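Local coordinates for protein endo-beta-1,4-glucanase (cellulase B) (Bacillus halodurans, PDB 4V2X) that probably hydrolyses beta-1,4-glucans and related plant polysaccharides, coupling a family 5 catalytic module to an immunoglobulin-like module and a family 46 carbohydrate-binding module, at residues F501-V514 with E552-S566. Residues are numbered along the deposited sequence; the frame is centred on the assembly and turned at random.
Sequences FNGNSLATMEAVYV and EVRDGEVRLTFHFWS. With GOL (glycerol), chain F.
Strands 506-513 and 556-564 pair antiparallel along one margin of the C-terminal carbohydrate-binding module, an example of two sheet faces with different chemical character. Backbone bonds join Val512 to Arg559 and Glu510 to Thr561 in both directions. Beyond them the register slips by one at a classic beta bulge, where Ala507 N reaches His563 O at 2.8 Å and Thr508 N makes a weak bond to the same oxygen. One face, with Met509, Ala511, Leu560 and Phe562, is largely apolar. Met509 runs with CG anti to its backbone nitrogen (chi1 -176°), which lays CG over the face of the Phe562 ring, 3.8 Å from its centroid; SD follows obliquely in a Met-aromatic contact. Leu506 CD1, beyond the bulge, meets that ring's edge and lies over one face of Phe564 in a CH-pi contact. Met543, Leu545 and Phe534 close over this side. On the other face, His563 NE2 donates to Glu510 OE2 (2.7 Å) on its anti side, 20° out of the carboxylate plane; Ser526 bonds the other oxygen, and together they limit the carboxylate's rotation. Each end has its own fastening. At one, the Arg554 guanidinium lies flat on Tyr513, planes 16° apart, in a cation-pi stack, and Tyr513 OH accepts from Arg554 N at 2.9 Å. At the other, Ala507 CB sits over the five-membered ring of Trp565, and Ser566 OG donates to Asn504 OD1 (2.6 Å). This antiparallel pairing, its apolar face turned onto strands 534-537 and 542-545, is characteristic of a beta-sandwich carbohydrate-binding module, here of family CBM46.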
loop_
_atom_site.group_PDB
_atom_site.type_symbol
_atom_site.label_atom_id
_atom_site.label_comp_id
_atom_site.label_asym_id
_atom_site.label_seq_id
_atom_site.Cartn_x
_atom_site.Cartn_y
_atom_site.Cartn_z
ATOM N N PHE A 501 -37.077 43.131 -9.121
ATOM C CA PHE A 501 -37.095 41.751 -9.594
ATOM C C PHE A 501 -38.356 41.457 -10.402
ATOM O O PHE A 501 -38.334 40.600 -11.280
ATOM C CB PHE A 501 -36.918 40.765 -8.439
ATOM C CG PHE A 501 -35.519 40.739 -7.891
ATOM C CD1 PHE A 501 -34.518 40.026 -8.542
ATOM C CD2 PHE A 501 -35.196 41.440 -6.744
ATOM C CE1 PHE A 501 -33.224 40.007 -8.047
ATOM C CE2 PHE A 501 -33.902 41.428 -6.246
ATOM C CZ PHE A 501 -32.915 40.713 -6.896
ATOM N N ASN A 502 -39.434 42.190 -10.113
ATOM C CA ASN A 502 -40.654 42.151 -10.919
ATOM C C ASN A 502 -41.168 40.724 -11.164
ATOM O O ASN A 502 -41.488 40.349 -12.290
ATOM C CB ASN A 502 -40.442 42.906 -12.246
ATOM C CG ASN A 502 -40.460 44.413 -12.073
ATOM O OD1 ASN A 502 -41.012 44.936 -11.101
ATOM N ND2 ASN A 502 -39.860 45.129 -13.025
ATOM N N GLY A 503 -41.240 39.937 -10.091
ATOM C CA GLY A 503 -41.759 38.574 -10.155
ATOM C C GLY A 503 -40.771 37.517 -10.616
ATOM O O GLY A 503 -41.137 36.343 -10.740
ATOM N N ASN A 504 -39.521 37.917 -10.863
ATOM C CA ASN A 504 -38.490 36.998 -11.347
ATOM C C ASN A 504 -37.629 36.425 -10.237
ATOM O O ASN A 504 -37.458 37.039 -9.182
ATOM C CB ASN A 504 -37.573 37.695 -12.351
ATOM C CG ASN A 504 -38.288 38.066 -13.624
ATOM O OD1 ASN A 504 -38.422 37.239 -14.525
ATOM N ND2 ASN A 504 -38.759 39.309 -13.706
ATOM N N SER A 505 -37.093 35.236 -10.503
ATOM C CA SER A 505 -36.122 34.590 -9.634
ATOM C C SER A 505 -34.786 34.531 -10.369
ATOM O O SER A 505 -34.737 34.125 -11.532
ATOM C CB SER A 505 -36.592 33.179 -9.289
ATOM O OG SER A 505 -35.599 32.453 -8.590
ATOM N N LEU A 506 -33.714 34.943 -9.698
ATOM C CA LEU A 506 -32.397 34.959 -10.325
ATOM C C LEU A 506 -31.806 33.560 -10.345
ATOM O O LEU A 506 -31.793 32.884 -9.325
ATOM C CB LEU A 506 -31.462 35.906 -9.573
ATOM C CG LEU A 506 -30.027 36.031 -10.105
ATOM C CD1 LEU A 506 -29.993 36.714 -11.460
ATOM C CD2 LEU A 506 -29.168 36.789 -9.106
ATOM N N ALA A 507 -31.285 33.146 -11.501
ATOM C CA ALA A 507 -30.635 31.844 -11.644
ATOM C C ALA A 507 -29.118 31.933 -11.455
ATOM O O ALA A 507 -28.534 31.190 -10.663
ATOM C CB ALA A 507 -30.960 31.247 -13.003
ATOM N N THR A 508 -28.487 32.841 -12.184
ATOM C CA THR A 508 -27.036 33.014 -12.078
ATOM C C THR A 508 -26.605 34.353 -12.697
ATOM O O THR A 508 -27.427 35.104 -13.243
ATOM C CB THR A 508 -26.286 31.793 -12.683
ATOM O OG1 THR A 508 -24.860 31.903 -12.471
ATOM C CG2 THR A 508 -26.614 31.631 -14.160
ATOM N N MET A 509 -25.323 34.661 -12.552
ATOM C CA MET A 509 -24.770 35.927 -13.006
ATOM C C MET A 509 -23.413 35.666 -13.637
ATOM O O MET A 509 -22.573 34.999 -13.037
ATOM C CB MET A 509 -24.602 36.896 -11.836
ATOM C CG MET A 509 -24.122 38.281 -12.255
ATOM S SD MET A 509 -23.435 39.272 -10.915
ATOM C CE MET A 509 -21.845 38.483 -10.670
ATOM N N GLU A 510 -23.218 36.195 -14.841
ATOM C CA GLU A 510 -21.914 36.192 -15.486
ATOM C C GLU A 510 -21.194 37.506 -15.242
ATOM O O GLU A 510 -21.829 38.550 -15.098
ATOM C CB GLU A 510 -22.052 36.001 -16.998
ATOM C CG GLU A 510 -22.613 34.665 -17.423
ATOM C CD GLU A 510 -22.672 34.556 -18.920
ATOM O OE1 GLU A 510 -21.638 34.210 -19.523
ATOM O OE2 GLU A 510 -23.754 34.838 -19.480
ATOM N N ALA A 511 -19.869 37.444 -15.215
ATOM C CA ALA A 511 -19.025 38.635 -15.110
ATOM C C ALA A 511 -17.822 38.467 -16.030
ATOM O O ALA A 511 -17.047 37.516 -15.883
ATOM C CB ALA A 511 -18.579 38.851 -13.665
ATOM N N VAL A 512 -17.692 39.376 -16.997
ATOM C CA VAL A 512 -16.563 39.371 -17.931
ATOM C C VAL A 512 -16.010 40.783 -18.045
ATOM O O VAL A 512 -16.756 41.754 -17.923
ATOM C CB VAL A 512 -16.962 38.848 -19.333
ATOM C CG1 VAL A 512 -17.566 37.453 -19.234
ATOM C CG2 VAL A 512 -17.935 39.793 -20.027
ATOM N N TYR A 513 -14.704 40.906 -18.270
ATOM C CA TYR A 513 -14.118 42.203 -18.563
ATOM C C TYR A 513 -14.548 42.574 -19.967
ATOM O O TYR A 513 -14.535 41.716 -20.846
ATOM C CB TYR A 513 -12.594 42.146 -18.456
ATOM C CG TYR A 513 -12.131 41.914 -17.037
ATOM C CD1 TYR A 513 -12.253 42.919 -16.082
ATOM C CD2 TYR A 513 -11.603 40.693 -16.643
ATOM C CE1 TYR A 513 -11.847 42.714 -14.775
ATOM C CE2 TYR A 513 -11.197 40.477 -15.334
ATOM C CZ TYR A 513 -11.325 41.498 -14.405
ATOM O OH TYR A 513 -10.932 41.303 -13.102
ATOM N N VAL A 514 -14.940 43.827 -20.184
ATOM C CA VAL A 514 -15.389 44.247 -21.518
ATOM C C VAL A 514 -14.268 44.076 -22.555
ATOM O O VAL A 514 -14.551 43.815 -23.721
ATOM C CB VAL A 514 -15.949 45.695 -21.552
ATOM C CG1 VAL A 514 -17.156 45.824 -20.638
ATOM C CG2 VAL A 514 -14.892 46.725 -21.188
ATOM N N GLU A 552 -11.352 39.764 -6.326
ATOM C CA GLU A 552 -10.779 39.148 -7.513
ATOM C C GLU A 552 -11.237 39.822 -8.807
ATOM O O GLU A 552 -11.332 39.183 -9.857
ATOM C CB GLU A 552 -11.102 37.654 -7.503
ATOM C CG GLU A 552 -10.521 36.967 -6.276
ATOM C CD GLU A 552 -10.666 35.462 -6.308
ATOM O OE1 GLU A 552 -9.976 34.814 -7.121
ATOM O OE2 GLU A 552 -11.468 34.933 -5.511
ATOM N N VAL A 553 -11.496 41.126 -8.724
ATOM C CA VAL A 553 -11.781 41.942 -9.885
ATOM C C VAL A 553 -10.746 43.064 -9.944
ATOM O O VAL A 553 -10.559 43.799 -8.974
ATOM C CB VAL A 553 -13.197 42.540 -9.817
ATOM C CG1 VAL A 553 -13.447 43.497 -10.979
ATOM C CG2 VAL A 553 -14.246 41.430 -9.789
ATOM N N ARG A 554 -10.078 43.192 -11.083
ATOM C CA ARG A 554 -9.138 44.294 -11.286
ATOM C C ARG A 554 -9.893 45.561 -11.654
ATOM O O ARG A 554 -11.024 45.501 -12.142
ATOM C CB ARG A 554 -8.100 43.939 -12.350
ATOM C CG ARG A 554 -8.617 43.867 -13.772
ATOM C CD ARG A 554 -7.483 44.028 -14.773
ATOM N NE ARG A 554 -7.986 44.002 -16.142
ATOM C CZ ARG A 554 -8.165 42.901 -16.868
ATOM N NH1 ARG A 554 -7.876 41.695 -16.380
ATOM N NH2 ARG A 554 -8.638 43.011 -18.105
ATOM N N ASP A 555 -9.276 46.713 -11.406
ATOM C CA ASP A 555 -9.851 47.988 -11.819
ATOM C C ASP A 555 -10.134 47.960 -13.321
ATOM O O ASP A 555 -9.364 47.385 -14.099
ATOM C CB ASP A 555 -8.898 49.149 -11.513
ATOM C CG ASP A 555 -8.825 49.490 -10.038
ATOM O OD1 ASP A 555 -9.492 48.838 -9.207
ATOM O OD2 ASP A 555 -8.079 50.433 -9.707
ATOM N N GLY A 556 -11.239 48.575 -13.719
ATOM C CA GLY A 556 -11.662 48.578 -15.114
ATOM C C GLY A 556 -13.151 48.314 -15.238
ATOM O O GLY A 556 -13.901 48.442 -14.268
ATOM N N GLU A 557 -13.573 47.941 -16.442
ATOM C CA GLU A 557 -14.989 47.851 -16.761
ATOM C C GLU A 557 -15.383 46.398 -16.961
ATOM O O GLU A 557 -14.745 45.670 -17.718
ATOM C CB GLU A 557 -15.306 48.658 -18.013
ATOM C CG GLU A 557 -16.798 48.785 -18.282
ATOM C CD GLU A 557 -17.114 49.709 -19.435
ATOM O OE1 GLU A 557 -16.417 50.730 -19.582
ATOM O OE2 GLU A 557 -18.066 49.413 -20.193
ATOM N N VAL A 558 -16.439 45.998 -16.267
ATOM C CA VAL A 558 -16.913 44.619 -16.263
ATOM C C VAL A 558 -18.373 44.599 -16.697
ATOM O O VAL A 558 -19.190 45.398 -16.220
ATOM C CB VAL A 558 -16.756 44.012 -14.857
ATOM C CG1 VAL A 558 -17.553 42.720 -14.698
ATOM C CG2 VAL A 558 -15.275 43.786 -14.565
ATOM N N ARG A 559 -18.701 43.681 -17.601
ATOM C CA ARG A 559 -20.082 43.471 -18.010
ATOM C C ARG A 559 -20.663 42.314 -17.221
ATOM O O ARG A 559 -20.104 41.212 -17.211
ATOM C CB ARG A 559 -20.190 43.179 -19.513
ATOM C CG ARG A 559 -21.630 43.038 -19.992
ATOM C CD ARG A 559 -21.709 42.867 -21.507
ATOM N NE ARG A 559 -20.920 41.723 -21.973
ATOM C CZ ARG A 559 -21.290 40.441 -21.885
ATOM N NH1 ARG A 559 -22.459 40.098 -21.347
ATOM N NH2 ARG A 559 -20.482 39.489 -22.339
ATOM N N LEU A 560 -21.775 42.579 -16.545
ATOM C CA LEU A 560 -22.511 41.559 -15.825
ATOM C C LEU A 560 -23.711 41.143 -16.657
ATOM O O LEU A 560 -24.310 41.969 -17.346
ATOM C CB LEU A 560 -22.992 42.100 -14.480
ATOM C CG LEU A 560 -21.922 42.651 -13.544
ATOM C CD1 LEU A 560 -22.574 43.162 -12.270
ATOM C CD2 LEU A 560 -20.874 41.601 -13.222
ATOM N N THR A 561 -24.060 39.864 -16.593
ATOM C CA THR A 561 -25.266 39.374 -17.244
ATOM C C THR A 561 -26.040 38.547 -16.228
ATOM O O THR A 561 -25.556 37.526 -15.741
ATOM C CB THR A 561 -24.946 38.532 -18.487
ATOM O OG1 THR A 561 -24.106 39.283 -19.375
ATOM C CG2 THR A 561 -26.233 38.121 -19.210
ATOM N N PHE A 562 -27.234 39.020 -15.897
ATOM C CA PHE A 562 -28.096 38.349 -14.952
ATOM C C PHE A 562 -29.100 37.518 -15.718
ATOM O O PHE A 562 -29.808 38.035 -16.578
ATOM C CB PHE A 562 -28.798 39.369 -14.062
ATOM C CG PHE A 562 -27.858 40.133 -13.184
ATOM C CD1 PHE A 562 -27.251 41.290 -13.639
ATOM C CD2 PHE A 562 -27.567 39.682 -11.904
ATOM C CE1 PHE A 562 -26.369 41.988 -12.829
ATOM C CE2 PHE A 562 -26.695 40.374 -11.090
ATOM C CZ PHE A 562 -26.095 41.532 -11.552
ATOM N N HIS A 563 -29.120 36.226 -15.401
ATOM C CA HIS A 563 -30.001 35.248 -16.024
ATOM C C HIS A 563 -31.105 34.893 -15.049
ATOM O O HIS A 563 -30.831 34.457 -13.938
ATOM C CB HIS A 563 -29.202 33.991 -16.360
ATOM C CG HIS A 563 -28.082 34.225 -17.325
ATOM N ND1 HIS A 563 -28.223 34.052 -18.685
ATOM C CD2 HIS A 563 -26.803 34.625 -17.130
ATOM C CE1 HIS A 563 -27.081 34.332 -19.285
ATOM N NE2 HIS A 563 -26.201 34.676 -18.365
ATOM N N PHE A 564 -32.354 35.077 -15.472
ATOM C CA PHE A 564 -33.513 34.771 -14.634
ATOM C C PHE A 564 -34.238 33.534 -15.144
ATOM O O PHE A 564 -34.168 33.202 -16.325
ATOM C CB PHE A 564 -34.462 35.972 -14.577
ATOM C CG PHE A 564 -33.832 37.199 -13.989
ATOM C CD1 PHE A 564 -33.080 38.057 -14.784
ATOM C CD2 PHE A 564 -33.958 37.478 -12.635
ATOM C CE1 PHE A 564 -32.480 39.183 -14.241
ATOM C CE2 PHE A 564 -33.360 38.598 -12.088
ATOM C CZ PHE A 564 -32.623 39.452 -12.892
ATOM N N TRP A 565 -34.934 32.856 -14.241
ATOM C CA TRP A 565 -35.597 31.591 -14.565
ATOM C C TRP A 565 -36.736 31.721 -15.582
ATOM O O TRP A 565 -37.131 30.733 -16.203
ATOM C CB TRP A 565 -36.085 30.914 -13.285
ATOM C CG TRP A 565 -34.956 30.273 -12.549
ATOM C CD1 TRP A 565 -34.396 30.686 -11.385
ATOM C CD2 TRP A 565 -34.218 29.125 -12.968
ATOM N NE1 TRP A 565 -33.360 29.856 -11.037
ATOM C CE2 TRP A 565 -33.225 28.891 -11.998
ATOM C CE3 TRP A 565 -34.297 28.269 -14.072
ATOM C CZ2 TRP A 565 -32.328 27.823 -12.089
ATOM C CZ3 TRP A 565 -33.404 27.211 -14.163
ATOM C CH2 TRP A 565 -32.431 27.000 -13.176
ATOM N N SER A 566 -37.263 32.930 -15.728
ATOM C CA SER A 566 -38.267 33.235 -16.741
ATOM C C SER A 566 -37.697 33.247 -18.152
ATOM O O SER A 566 -38.454 33.279 -19.115
ATOM C CB SER A 566 -38.862 34.612 -16.467
ATOM O OG SER A 566 -37.844 35.595 -16.510
HETATM C C1 GOL F . -32.017 29.585 -6.359
HETATM O O1 GOL F . -33.045 30.437 -5.844
HETATM C C2 GOL F . -31.629 30.075 -7.738
HETATM O O2 GOL F . -32.709 29.837 -8.639
HETATM C C3 GOL F . -30.360 29.367 -8.183
HETATM O O3 GOL F . -30.432 28.934 -9.546
HETATM O O HOH W 1 -37.513 34.591 -13.236
HETATM O O HOH W 2 -10.684 38.885 -12.437
#